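Local coordinates for protein PKS (Streptomyces albus, PDB 4OQJ) that probably extends acyl chains on carrier proteins by decarboxylative condensation, as the ketosynthase part of a polyketide synthase linked to oxazolomycin, an antibiotic of Streptomyces, at residues R513-A518 with R535-G540; A343-F348 with F408-F413; A100-P105 with Y161-T166; D72-K77 with L231-M236. All coordinates share one frame; numbering follows the deposited sequence.

How the contacts relate
Contact 2 is the most thoroughly buried of the four: it packs helix 336-348 against the chain entering an edge strand of the large mixed sheet, through aromatic rings and one amide. Contact 3 is also buried but is held by a helix-end carbonyl and aliphatic packing, close to the second subunit. Contact 4, whose segments flank those of contact 3 along the chain, lies nearer the surface and mixes a strand pair with an arginine laid over a carbonyl; it too reaches the second subunit. Contact 1 stands apart, about 58 Å from contact 2 between centres, in a separate three-stranded sheet joined by regular backbone bonds and edged with arginines and water.

Contact 1: R513-A518 with R535-G540; sequences RRALVA and RVMTAG
Ala515 and Met537, the latter present as selenomethionine, meet on one face of two antiparallel strands, with Ala515 CB 4.1 Å from Met537 CE. The small alanine lets the long, flexible chain fold back over the strand, and its bend at the last torsion (chi3 -87°) also carries the methyl toward Val517 CG2. On the other face Leu516 CD1 packs on Val536 CG2 at 4.0 Å; beta-branched valine suits an extended backbone.

Beneath these side chains Ala515 and Met537 exchange a pair of backbone hydrogen bonds, N to O in both directions, each 2.8 Å long. A second such pair joins Arg513 and Ala539. Between them Arg514 lies alongside Thr538: its aliphatic CD rests on Val536 CG1 at 3.5 Å, and its NE gives a straight bond of 2.8 Å to Thr538 OG1, in the guanidinium plane. The chain turns at chi3 (-79°), and NH1 goes on to Asp478. At the far end Arg535 NH2 binds Val517 O at 2.9 Å while NH1 pairs with Asp523; where the direct pairing stops, one water links Val517 N to Arg535 O and a second links Val517 O to Arg535 NE.

Strand 512-518 is central in a three-stranded antiparallel sheet, with helix 660-673 over the Met537 face and helices 474-490 and 521-530 on the other, consistent with the linker region that follows the ketosynthase in type I polyketide synthases.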
loop_
_atom_site.group_PDB
_atom_site.type_symbol
_atom_site.label_atom_id
_atom_site.label_comp_id
_atom_site.label_asym_id
_atom_site.label_seq_id
_atom_site.Cartn_x
_atom_site.Cartn_y
_atom_site.Cartn_z
ATOM N N ARG A 513 31.471 18.943 14.438
ATOM C CA ARG A 513 32.138 17.655 14.393
ATOM C C ARG A 513 33.099 17.419 15.544
ATOM O O ARG A 513 33.656 18.358 16.132
ATOM C CB ARG A 513 32.889 17.519 13.068
ATOM C CG ARG A 513 31.979 17.666 11.865
ATOM C CD ARG A 513 32.692 17.357 10.557
ATOM N NE ARG A 513 31.790 17.503 9.413
ATOM C CZ ARG A 513 32.154 17.348 8.137
ATOM N NH1 ARG A 513 33.406 17.056 7.821
ATOM N NH2 ARG A 513 31.255 17.486 7.173
ATOM N N ARG A 514 33.303 16.139 15.844
ATOM C CA ARG A 514 34.200 15.733 16.917
ATOM C C ARG A 514 34.838 14.421 16.549
ATOM O O ARG A 514 34.224 13.598 15.867
ATOM C CB ARG A 514 33.454 15.606 18.241
ATOM C CG ARG A 514 34.350 15.273 19.441
ATOM C CD ARG A 514 33.607 15.550 20.719
ATOM N NE ARG A 514 33.601 16.976 21.027
ATOM C CZ ARG A 514 32.638 17.606 21.698
ATOM N NH1 ARG A 514 31.577 16.941 22.128
ATOM N NH2 ARG A 514 32.738 18.914 21.934
ATOM N N ALA A 515 36.081 14.228 16.968
ATOM C CA ALA A 515 36.758 12.967 16.690
ATOM C C ALA A 515 37.800 12.637 17.743
ATOM O O ALA A 515 38.335 13.511 18.427
ATOM C CB ALA A 515 37.398 12.992 15.307
ATOM N N LEU A 516 38.082 11.349 17.848
ATOM C CA LEU A 516 38.954 10.827 18.886
ATOM C C LEU A 516 39.619 9.571 18.384
ATOM O O LEU A 516 38.951 8.684 17.872
ATOM C CB LEU A 516 38.163 10.516 20.156
ATOM C CG LEU A 516 38.903 9.677 21.192
ATOM C CD1 LEU A 516 39.974 10.525 21.828
ATOM C CD2 LEU A 516 37.952 9.107 22.227
ATOM N N VAL A 517 40.932 9.481 18.544
ATOM C CA VAL A 517 41.636 8.236 18.276
ATOM C C VAL A 517 41.681 7.434 19.578
ATOM O O VAL A 517 42.199 7.913 20.583
ATOM C CB VAL A 517 43.083 8.477 17.769
ATOM C CG1 VAL A 517 43.780 7.155 17.506
ATOM C CG2 VAL A 517 43.088 9.347 16.516
ATOM N N ALA A 518 41.182 6.209 19.556
ATOM C CA ALA A 518 41.096 5.426 20.778
ATOM C C ALA A 518 41.702 4.061 20.567
ATOM O O ALA A 518 41.732 3.545 19.451
ATOM C CB ALA A 518 39.638 5.297 21.229
ATOM N N ARG A 535 43.178 15.014 23.288
ATOM C CA ARG A 535 42.831 13.797 22.570
ATOM C C ARG A 535 41.567 13.981 21.744
ATOM O O ARG A 535 41.474 13.477 20.630
ATOM C CB ARG A 535 42.615 12.631 23.531
ATOM C CG ARG A 535 43.817 12.237 24.357
ATOM C CD ARG A 535 43.514 10.941 25.073
ATOM N NE ARG A 535 43.267 9.879 24.104
ATOM C CZ ARG A 535 42.910 8.643 24.422
ATOM N NH1 ARG A 535 42.733 8.300 25.695
ATOM N NH2 ARG A 535 42.723 7.749 23.460
ATOM N N VAL A 536 40.595 14.682 22.321
ATOM C CA VAL A 536 39.305 14.900 21.679
ATOM C C VAL A 536 39.370 16.166 20.825
ATOM O O VAL A 536 39.628 17.261 21.321
ATOM C CB VAL A 536 38.175 15.003 22.723
ATOM C CG1 VAL A 536 36.865 15.481 22.089
ATOM C CG2 VAL A 536 37.975 13.657 23.393
HETATM N N MSE A 537 39.147 15.988 19.531
HETATM C CA MSE A 537 39.215 17.070 18.569
HETATM C C MSE A 537 37.811 17.521 18.251
HETATM O O MSE A 537 36.948 16.695 17.967
HETATM C CB MSE A 537 39.928 16.612 17.294
HETATM C CG MSE A 537 41.321 16.012 17.553
HETATM SE SE MSE A 537 42.120 15.149 15.988
HETATM C CE MSE A 537 41.375 13.378 16.193
ATOM N N THR A 538 37.583 18.825 18.304
ATOM C CA THR A 538 36.271 19.391 17.993
ATOM C C THR A 538 36.427 20.570 17.059
ATOM O O THR A 538 37.296 21.413 17.265
ATOM C CB THR A 538 35.539 19.874 19.259
ATOM O OG1 THR A 538 35.527 18.837 20.247
ATOM C CG2 THR A 538 34.120 20.284 18.935
ATOM N N ALA A 539 35.570 20.649 16.054
ATOM C CA ALA A 539 35.586 21.767 15.128
ATOM C C ALA A 539 34.222 21.910 14.493
ATOM O O ALA A 539 33.419 20.963 14.495
ATOM C CB ALA A 539 36.661 21.567 14.068
ATOM N N GLY A 540 33.955 23.094 13.957
ATOM C CA GLY A 540 32.667 23.370 13.347
ATOM C C GLY A 540 32.800 24.154 12.062
ATOM O O GLY A 540 33.910 24.389 11.586
HETATM O O HOH W 1 42.650 11.557 19.438
HETATM O O HOH W 2 43.935 10.148 21.372
#

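Contact 2: A343-F348 with F408-F413; sequences ALNQAF and FAAGPF
Phe413 and Phe348 form a T-shaped, edge-to-face aromatic pair between the start of an edge strand and the last turn of helix 336-348. That helix is the connection of a beta-alpha-beta crossover from strand 325-327 to the adjacent parallel strand 360-363, in the large mixed sheet of the thiolase-like fold; strand 413-415 lies beyond them. The ring centroids are 4.8 Å apart with planes at 69°, and Phe413 CZ points at the middle of the Phe348 face, nearly equidistant from all six carbons. The slightly positive C-H edge thus meets the electron-rich face.

Phe413 is gripped on several sides. Leu344 CD1 lies over one face of its ring, and the ring of its own neighbour Pro412 covers the opposite face. Leu344 CB packs close, 3.5 Å from Phe413 CE2, as aliphatic groups suit a buried phenyl. Val326 of the sheet also touches both phenylalanines. Rigid Pro412 adds CG against Phe348 CD2 at 4.1 Å.

Asn345 is the polar member of this apolar group. Its amide runs past Phe413 in the opposite direction, almost coplanar with the ring (18° apart), and OD1 sits at the ring's edge, 3.4 Å from Phe413 CD2. With CG anti to the carbonyl carbon (chi1 -79°), the amide reaches into the bend at 410-411. ND2 lies 3.6 Å from Ala410 CB and gives its hydrogen bond to Asp407 O, while OD1 comes within 3.3 Å of Gly411 CA, which carries no side chain to obstruct it.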
loop_
_atom_site.group_PDB
_atom_site.type_symbol
_atom_site.label_atom_id
_atom_site.label_comp_id
_atom_site.label_asym_id
_atom_site.label_seq_id
_atom_site.Cartn_x
_atom_site.Cartn_y
_atom_site.Cartn_z
ATOM N N ALA A 343 -9.997 -18.527 17.021
ATOM C CA ALA A 343 -9.400 -18.448 15.696
ATOM C C ALA A 343 -7.992 -19.042 15.690
ATOM O O ALA A 343 -7.630 -19.772 14.776
ATOM C CB ALA A 343 -9.367 -16.999 15.217
ATOM N N LEU A 344 -7.201 -18.712 16.709
ATOM C CA LEU A 344 -5.867 -19.282 16.871
ATOM C C LEU A 344 -5.911 -20.801 17.065
ATOM O O LEU A 344 -5.108 -21.532 16.476
ATOM C CB LEU A 344 -5.164 -18.643 18.060
ATOM C CG LEU A 344 -4.658 -17.213 17.857
ATOM C CD1 LEU A 344 -4.302 -16.628 19.210
ATOM C CD2 LEU A 344 -3.443 -17.200 16.901
ATOM N N ASN A 345 -6.839 -21.266 17.893
ATOM C CA ASN A 345 -7.042 -22.711 18.076
ATOM C C ASN A 345 -7.309 -23.375 16.721
ATOM O O ASN A 345 -6.702 -24.386 16.381
ATOM C CB ASN A 345 -8.211 -23.004 19.026
ATOM C CG ASN A 345 -7.851 -22.843 20.501
ATOM O OD1 ASN A 345 -6.683 -22.741 20.870
ATOM N ND2 ASN A 345 -8.872 -22.818 21.353
ATOM N N GLN A 346 -8.215 -22.788 15.949
ATOM C CA GLN A 346 -8.602 -23.372 14.666
ATOM C C GLN A 346 -7.389 -23.414 13.736
ATOM O O GLN A 346 -7.115 -24.442 13.116
ATOM C CB GLN A 346 -9.753 -22.586 14.018
ATOM C CG GLN A 346 -10.112 -23.084 12.625
ATOM C CD GLN A 346 -11.249 -22.301 11.977
ATOM O OE1 GLN A 346 -12.276 -22.046 12.600
ATOM N NE2 GLN A 346 -11.061 -21.915 10.719
ATOM N N ALA A 347 -6.652 -22.309 13.642
ATOM C CA ALA A 347 -5.473 -22.282 12.787
ATOM C C ALA A 347 -4.415 -23.282 13.263
ATOM O O ALA A 347 -3.837 -24.009 12.453
ATOM C CB ALA A 347 -4.882 -20.872 12.731
ATOM N N PHE A 348 -4.161 -23.317 14.570
ATOM C CA PHE A 348 -3.075 -24.120 15.101
ATOM C C PHE A 348 -3.393 -25.617 15.030
ATOM O O PHE A 348 -2.490 -26.422 14.819
ATOM C CB PHE A 348 -2.744 -23.702 16.547
ATOM C CG PHE A 348 -1.740 -22.568 16.635
ATOM C CD1 PHE A 348 -1.993 -21.343 16.037
ATOM C CD2 PHE A 348 -0.544 -22.735 17.318
ATOM C CE1 PHE A 348 -1.062 -20.301 16.115
ATOM C CE2 PHE A 348 0.383 -21.705 17.403
ATOM C CZ PHE A 348 0.124 -20.484 16.799
ATOM N N PHE A 408 -9.407 -22.116 26.170
ATOM C CA PHE A 408 -7.974 -22.408 26.197
ATOM C C PHE A 408 -7.717 -23.910 26.066
ATOM O O PHE A 408 -6.789 -24.334 25.376
ATOM C CB PHE A 408 -7.322 -21.883 27.492
ATOM C CG PHE A 408 -7.118 -20.389 27.516
ATOM C CD1 PHE A 408 -6.186 -19.793 26.687
ATOM C CD2 PHE A 408 -7.850 -19.586 28.372
ATOM C CE1 PHE A 408 -5.991 -18.422 26.706
ATOM C CE2 PHE A 408 -7.658 -18.216 28.397
ATOM C CZ PHE A 408 -6.729 -17.633 27.561
ATOM N N ALA A 409 -8.549 -24.709 26.722
ATOM C CA ALA A 409 -8.344 -26.152 26.770
ATOM C C ALA A 409 -8.407 -26.799 25.390
ATOM O O ALA A 409 -7.895 -27.894 25.195
ATOM C CB ALA A 409 -9.369 -26.793 27.689
ATOM N N ALA A 410 -9.025 -26.122 24.429
ATOM C CA ALA A 410 -9.138 -26.664 23.077
ATOM C C ALA A 410 -7.844 -26.520 22.276
ATOM O O ALA A 410 -7.757 -26.982 21.132
ATOM C CB ALA A 410 -10.280 -25.981 22.339
ATOM N N GLY A 411 -6.846 -25.862 22.857
ATOM C CA GLY A 411 -5.626 -25.564 22.129
ATOM C C GLY A 411 -4.408 -25.472 23.027
ATOM O O GLY A 411 -4.469 -25.813 24.210
ATOM N N PRO A 412 -3.293 -24.990 22.466
ATOM C CA PRO A 412 -2.004 -24.957 23.167
ATOM C C PRO A 412 -1.755 -23.711 24.024
ATOM O O PRO A 412 -0.712 -23.622 24.676
ATOM C CB PRO A 412 -1.003 -25.003 22.015
ATOM C CG PRO A 412 -1.692 -24.190 20.932
ATOM C CD PRO A 412 -3.176 -24.488 21.083
ATOM N N PHE A 413 -2.681 -22.760 24.025
ATOM C CA PHE A 413 -2.375 -21.437 24.569
ATOM C C PHE A 413 -2.586 -21.305 26.067
ATOM O O PHE A 413 -3.436 -21.959 26.663
ATOM C CB PHE A 413 -3.196 -20.383 23.827
ATOM C CG PHE A 413 -2.934 -20.394 22.367
ATOM C CD1 PHE A 413 -1.702 -19.977 21.881
ATOM C CD2 PHE A 413 -3.875 -20.887 21.479
ATOM C CE1 PHE A 413 -1.421 -20.015 20.544
ATOM C CE2 PHE A 413 -3.596 -20.935 20.128
ATOM C CZ PHE A 413 -2.367 -20.498 19.657
#

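Contact 3: A100-P105 with Y161-T166; sequences AELIDP and YRMMIT
Thr166 O, near the end of helix 157-167, is met by two groups from the bend at Ile103 and Asp104. Asp104 N gives it a hydrogen bond of 3.2 Å, nearly straight at the proton (161°) though tilted from the carbonyl plane, and Ile103 CA adds a CA-H...O contact at 3.4 Å. A carbonyl late in a helix lacks a regular partner further along, so a loop N-H is a natural one.

The threonine side chain fits between its own helix and the bend. OG1 stands between the backbone N and the carbonyl carbon (chi1 55°), which turns it back toward Arg162 O and Met163 O, 2.9 and 3.1 Å from it; its one proton has both within range. OG1 also lies against Leu102 CB at 3.6 Å, and Thr166 CB faces Ile103 CG1 at 3.9 Å. Leucine suits the helix end because its forked tip straddles two neighbours: CD1 rests on Arg162 CG at 3.8 Å, and CD2 reaches Met163 CG (a selenomethionine) at 4.1 Å. The guanidinium of Arg162 does not take part; it lies with one face over Ile165 CD1 and pairs with Glu99.

Asp104 does double duty, its backbone tying back to Thr166 while its carboxylate acts as N-cap of the next helix and also bonds Gln106. The contact therefore fastens the turn between helices 97-102 and 105-121 to helix 157-167, whose other side, with Tyr161 and Met164, packs on Met236 and Leu140 of the second subunit.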
loop_
_atom_site.group_PDB
_atom_site.type_symbol
_atom_site.label_atom_id
_atom_site.label_comp_id
_atom_site.label_asym_id
_atom_site.label_seq_id
_atom_site.Cartn_x
_atom_site.Cartn_y
_atom_site.Cartn_z
ATOM N N ALA A 100 6.971 23.695 10.199
ATOM C CA ALA A 100 6.971 22.688 11.263
ATOM C C ALA A 100 5.664 22.719 12.040
ATOM O O ALA A 100 5.134 21.684 12.453
ATOM C CB ALA A 100 8.135 22.906 12.211
ATOM N N GLU A 101 5.176 23.926 12.264
ATOM C CA GLU A 101 3.921 24.130 12.971
ATOM C C GLU A 101 2.751 23.543 12.190
ATOM O O GLU A 101 1.814 23.006 12.777
ATOM C CB GLU A 101 3.700 25.622 13.211
ATOM C CG GLU A 101 2.340 25.982 13.787
ATOM C CD GLU A 101 2.221 27.465 14.100
ATOM O OE1 GLU A 101 1.341 28.133 13.510
ATOM O OE2 GLU A 101 3.012 27.957 14.932
ATOM N N LEU A 102 2.799 23.655 10.867
ATOM C CA LEU A 102 1.720 23.138 10.035
ATOM C C LEU A 102 1.699 21.602 9.949
ATOM O O LEU A 102 0.630 21.006 9.837
ATOM C CB LEU A 102 1.818 23.717 8.628
ATOM C CG LEU A 102 1.411 25.184 8.449
ATOM C CD1 LEU A 102 1.485 25.555 6.983
ATOM C CD2 LEU A 102 0.009 25.459 8.981
ATOM N N ILE A 103 2.867 20.967 9.999
ATOM C CA ILE A 103 2.941 19.521 9.800
ATOM C C ILE A 103 2.313 18.767 10.970
ATOM O O ILE A 103 2.615 19.026 12.140
ATOM C CB ILE A 103 4.399 19.038 9.612
ATOM C CG1 ILE A 103 5.032 19.704 8.400
ATOM C CG2 ILE A 103 4.444 17.519 9.403
ATOM C CD1 ILE A 103 6.555 19.475 8.263
ATOM N N ASP A 104 1.418 17.848 10.629
ATOM C CA ASP A 104 0.829 16.922 11.581
ATOM C C ASP A 104 1.933 16.328 12.472
ATOM O O ASP A 104 2.913 15.798 11.969
ATOM C CB ASP A 104 0.061 15.834 10.813
ATOM C CG ASP A 104 -0.577 14.760 11.715
ATOM O OD1 ASP A 104 -0.549 14.875 12.954
ATOM O OD2 ASP A 104 -1.132 13.785 11.151
ATOM N N PRO A 105 1.781 16.434 13.801
ATOM C CA PRO A 105 2.749 15.788 14.697
ATOM C C PRO A 105 2.970 14.301 14.400
ATOM O O PRO A 105 4.059 13.803 14.638
ATOM C CB PRO A 105 2.118 15.945 16.084
ATOM C CG PRO A 105 1.183 17.087 15.959
ATOM C CD PRO A 105 0.705 17.115 14.543
ATOM N N TYR A 161 -3.650 24.663 0.244
ATOM C CA TYR A 161 -2.755 23.749 -0.446
ATOM C C TYR A 161 -1.543 23.433 0.436
ATOM O O TYR A 161 -1.144 22.283 0.581
ATOM C CB TYR A 161 -2.320 24.349 -1.787
ATOM C CG TYR A 161 -1.296 23.521 -2.531
ATOM C CD1 TYR A 161 0.064 23.705 -2.314
ATOM C CD2 TYR A 161 -1.689 22.559 -3.454
ATOM C CE1 TYR A 161 1.003 22.949 -2.990
ATOM C CE2 TYR A 161 -0.754 21.799 -4.138
ATOM C CZ TYR A 161 0.588 21.997 -3.902
ATOM O OH TYR A 161 1.529 21.247 -4.578
ATOM N N ARG A 162 -0.968 24.450 1.057
ATOM C CA ARG A 162 0.167 24.215 1.936
ATOM C C ARG A 162 -0.242 23.352 3.158
ATOM O O ARG A 162 0.512 22.491 3.607
ATOM C CB ARG A 162 0.772 25.562 2.346
ATOM C CG ARG A 162 2.034 25.496 3.222
ATOM C CD ARG A 162 3.078 24.448 2.791
ATOM N NE ARG A 162 3.679 24.700 1.479
ATOM C CZ ARG A 162 4.871 24.235 1.098
ATOM N NH1 ARG A 162 5.601 23.497 1.924
ATOM N NH2 ARG A 162 5.337 24.499 -0.114
HETATM N N MSE A 163 -1.457 23.536 3.662
HETATM C CA MSE A 163 -1.948 22.677 4.733
HETATM C C MSE A 163 -2.197 21.238 4.249
HETATM O O MSE A 163 -1.943 20.293 4.978
HETATM C CB MSE A 163 -3.223 23.276 5.343
HETATM C CG MSE A 163 -2.906 24.371 6.368
HETATM SE SE MSE A 163 -4.480 25.090 7.239
HETATM C CE MSE A 163 -4.898 26.408 5.883
HETATM N N MSE A 164 -2.664 21.065 3.018
HETATM C CA MSE A 164 -2.868 19.722 2.486
HETATM C C MSE A 164 -1.553 18.936 2.388
HETATM O O MSE A 164 -1.496 17.760 2.788
HETATM C CB MSE A 164 -3.536 19.781 1.108
HETATM C CG MSE A 164 -3.675 18.420 0.426
HETATM SE SE MSE A 164 -4.227 18.579 -1.446
HETATM C CE MSE A 164 -2.469 19.065 -2.203
ATOM N N ILE A 165 -0.496 19.547 1.865
ATOM C CA ILE A 165 0.742 18.770 1.693
ATOM C C ILE A 165 1.479 18.592 3.012
ATOM O O ILE A 165 2.401 17.785 3.075
ATOM C CB ILE A 165 1.713 19.391 0.643
ATOM C CG1 ILE A 165 2.232 20.756 1.097
ATOM C CG2 ILE A 165 1.024 19.471 -0.707
ATOM C CD1 ILE A 165 3.155 21.422 0.089
ATOM N N THR A 166 1.059 19.298 4.071
ATOM C CA THR A 166 1.664 19.080 5.387
ATOM C C THR A 166 0.794 18.223 6.306
ATOM O O THR A 166 1.203 17.916 7.423
ATOM C CB THR A 166 1.974 20.412 6.122
ATOM O OG1 THR A 166 0.795 21.215 6.217
ATOM C CG2 THR A 166 3.063 21.200 5.383
#

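Contact 4: D72-K77 with L231-M236; sequences DDRYVK and LHHEGM
Tyr75 and Leu231 face each other as an antiparallel non-hydrogen-bonded pair at one margin of a small three-stranded sheet. Leu231 CD1 reaches across to Tyr75 CB at 4.0 Å and also lies 3.6 Å from Asp72 OD2. It gets there because CG is anti to the backbone N (chi1 -160°), which turns the forked tip toward the Asp72-Tyr75 turn and the start of the opposite strand; a branched aliphatic residue can meet several neighbours at once in this way. One residue along, His232 N donates to Arg74 O over 3.1 Å, approaching from above the carbonyl plane, and His232 CB touches the same oxygen.

The turn that delivers Arg74 is tightly folded. Asp72 to Tyr75 is a type I beta turn, and Asp72 OD1 accepts from Arg74 N at 3.1 Å in a straight bond (171°), which makes it an Asx turn, a role for which the short aspartate side chain is well suited. In the sheet, strand 75-79 lies between 53-54 and 230-231, so this turn leads from helix 67-71 straight into the central strand.

Arg74 then bends back over the second segment. One face of its guanidinium covers His232 O, with NH1 3.1 Å away but badly angled for a hydrogen bond, while NH2 lies 3.2 Å from Leu231 CD2. The imidazole of His233 stands almost perpendicular to the guanidinium (85°), ND1 being 3.8 Å from Arg74 NH1. Its NE2 turns to the second subunit, making a weak hydrogen bond to Ser157 of that chain.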
loop_
_atom_site.group_PDB
_atom_site.type_symbol
_atom_site.label_atom_id
_atom_site.label_comp_id
_atom_site.label_asym_id
_atom_site.label_seq_id
_atom_site.Cartn_x
_atom_site.Cartn_y
_atom_site.Cartn_z
ATOM N N ASP A 72 -18.799 13.817 35.682
ATOM C CA ASP A 72 -19.452 12.606 35.196
ATOM C C ASP A 72 -18.700 11.352 35.646
ATOM O O ASP A 72 -17.508 11.191 35.377
ATOM C CB ASP A 72 -19.567 12.653 33.672
ATOM C CG ASP A 72 -20.569 11.652 33.129
ATOM O OD1 ASP A 72 -20.847 10.650 33.822
ATOM O OD2 ASP A 72 -21.074 11.868 32.005
ATOM N N ASP A 73 -19.415 10.466 36.334
ATOM C CA ASP A 73 -18.820 9.265 36.916
ATOM C C ASP A 73 -18.397 8.260 35.840
ATOM O O ASP A 73 -17.667 7.307 36.122
ATOM C CB ASP A 73 -19.805 8.609 37.895
ATOM N N ARG A 74 -18.850 8.478 34.609
ATOM C CA ARG A 74 -18.432 7.644 33.487
ATOM C C ARG A 74 -17.091 8.105 32.919
ATOM O O ARG A 74 -16.456 7.385 32.147
ATOM C CB ARG A 74 -19.484 7.663 32.381
ATOM C CG ARG A 74 -20.828 7.050 32.763
ATOM C CD ARG A 74 -21.670 6.800 31.522
ATOM N NE ARG A 74 -21.758 7.988 30.673
ATOM C CZ ARG A 74 -21.998 7.965 29.363
ATOM N NH1 ARG A 74 -22.179 6.813 28.727
ATOM N NH2 ARG A 74 -22.056 9.102 28.684
ATOM N N TYR A 75 -16.665 9.308 33.292
ATOM C CA TYR A 75 -15.438 9.871 32.741
ATOM C C TYR A 75 -14.219 9.178 33.338
ATOM O O TYR A 75 -14.110 9.022 34.557
ATOM C CB TYR A 75 -15.370 11.386 32.984
ATOM C CG TYR A 75 -14.296 12.077 32.170
ATOM C CD1 TYR A 75 -14.468 12.319 30.813
ATOM C CD2 TYR A 75 -13.107 12.474 32.752
ATOM C CE1 TYR A 75 -13.476 12.941 30.058
ATOM C CE2 TYR A 75 -12.112 13.099 32.007
ATOM C CZ TYR A 75 -12.304 13.332 30.661
ATOM O OH TYR A 75 -11.318 13.960 29.925
ATOM N N VAL A 76 -13.305 8.766 32.464
ATOM C CA VAL A 76 -12.073 8.093 32.866
ATOM C C VAL A 76 -10.899 9.071 32.821
ATOM O O VAL A 76 -10.501 9.528 31.749
ATOM C CB VAL A 76 -11.790 6.882 31.948
ATOM C CG1 VAL A 76 -10.514 6.152 32.379
ATOM C CG2 VAL A 76 -13.000 5.935 31.943
ATOM N N LYS A 77 -10.332 9.376 33.982
ATOM C CA LYS A 77 -9.292 10.396 34.081
ATOM C C LYS A 77 -7.899 9.792 33.920
ATOM O O LYS A 77 -7.054 9.894 34.805
ATOM C CB LYS A 77 -9.404 11.134 35.415
ATOM C CG LYS A 77 -10.758 11.811 35.607
ATOM C CD LYS A 77 -10.858 12.491 36.960
ATOM C CE LYS A 77 -12.229 13.112 37.160
ATOM N NZ LYS A 77 -12.359 13.688 38.521
ATOM N N LEU A 231 -14.722 9.671 27.963
ATOM C CA LEU A 231 -15.997 9.251 28.512
ATOM C C LEU A 231 -16.219 7.795 28.131
ATOM O O LEU A 231 -15.966 7.391 26.988
ATOM C CB LEU A 231 -17.123 10.140 27.999
ATOM C CG LEU A 231 -18.418 10.141 28.804
ATOM C CD1 LEU A 231 -18.205 10.711 30.194
ATOM C CD2 LEU A 231 -19.473 10.937 28.062
ATOM N N HIS A 232 -16.647 6.999 29.101
ATOM C CA HIS A 232 -16.866 5.587 28.860
ATOM C C HIS A 232 -18.246 5.407 28.234
ATOM O O HIS A 232 -19.230 5.955 28.742
ATOM C CB HIS A 232 -16.741 4.779 30.156
ATOM C CG HIS A 232 -17.010 3.320 29.972
ATOM N ND1 HIS A 232 -18.168 2.711 30.410
ATOM C CD2 HIS A 232 -16.282 2.353 29.368
ATOM C CE1 HIS A 232 -18.133 1.428 30.095
ATOM N NE2 HIS A 232 -16.998 1.184 29.461
ATOM N N HIS A 233 -18.301 4.671 27.122
ATOM C CA HIS A 233 -19.566 4.281 26.481
ATOM C C HIS A 233 -19.618 2.766 26.340
ATOM O O HIS A 233 -18.685 2.163 25.820
ATOM C CB HIS A 233 -19.724 4.913 25.094
ATOM C CG HIS A 233 -19.541 6.399 25.072
ATOM N ND1 HIS A 233 -20.559 7.279 25.366
ATOM C CD2 HIS A 233 -18.460 7.159 24.772
ATOM C CE1 HIS A 233 -20.113 8.518 25.256
ATOM N NE2 HIS A 233 -18.841 8.474 24.899
ATOM N N GLU A 234 -20.714 2.149 26.771
ATOM C CA GLU A 234 -20.795 0.690 26.777
ATOM C C GLU A 234 -20.750 0.084 25.376
ATOM O O GLU A 234 -20.344 -1.068 25.207
ATOM C CB GLU A 234 -22.061 0.244 27.494
ATOM C CG GLU A 234 -22.101 0.680 28.955
ATOM C CD GLU A 234 -21.730 -0.428 29.925
ATOM O OE1 GLU A 234 -22.072 -1.602 29.664
ATOM O OE2 GLU A 234 -21.099 -0.120 30.959
ATOM N N GLY A 235 -21.142 0.862 24.372
ATOM C CA GLY A 235 -21.132 0.388 22.997
ATOM C C GLY A 235 -19.793 0.539 22.291
ATOM O O GLY A 235 -19.731 0.466 21.063
HETATM N N MSE A 236 -18.721 0.740 23.057
HETATM C CA MSE A 236 -17.407 0.986 22.469
HETATM C C MSE A 236 -16.274 0.223 23.184
HETATM O O MSE A 236 -16.456 -0.344 24.264
HETATM C CB MSE A 236 -17.126 2.492 22.457
HETATM C CG MSE A 236 -18.121 3.286 21.602
HETATM SE SE MSE A 236 -17.263 4.375 20.232
HETATM C CE MSE A 236 -16.705 5.857 21.382
HETATM O O HOH W 3 -21.252 3.785 30.190
#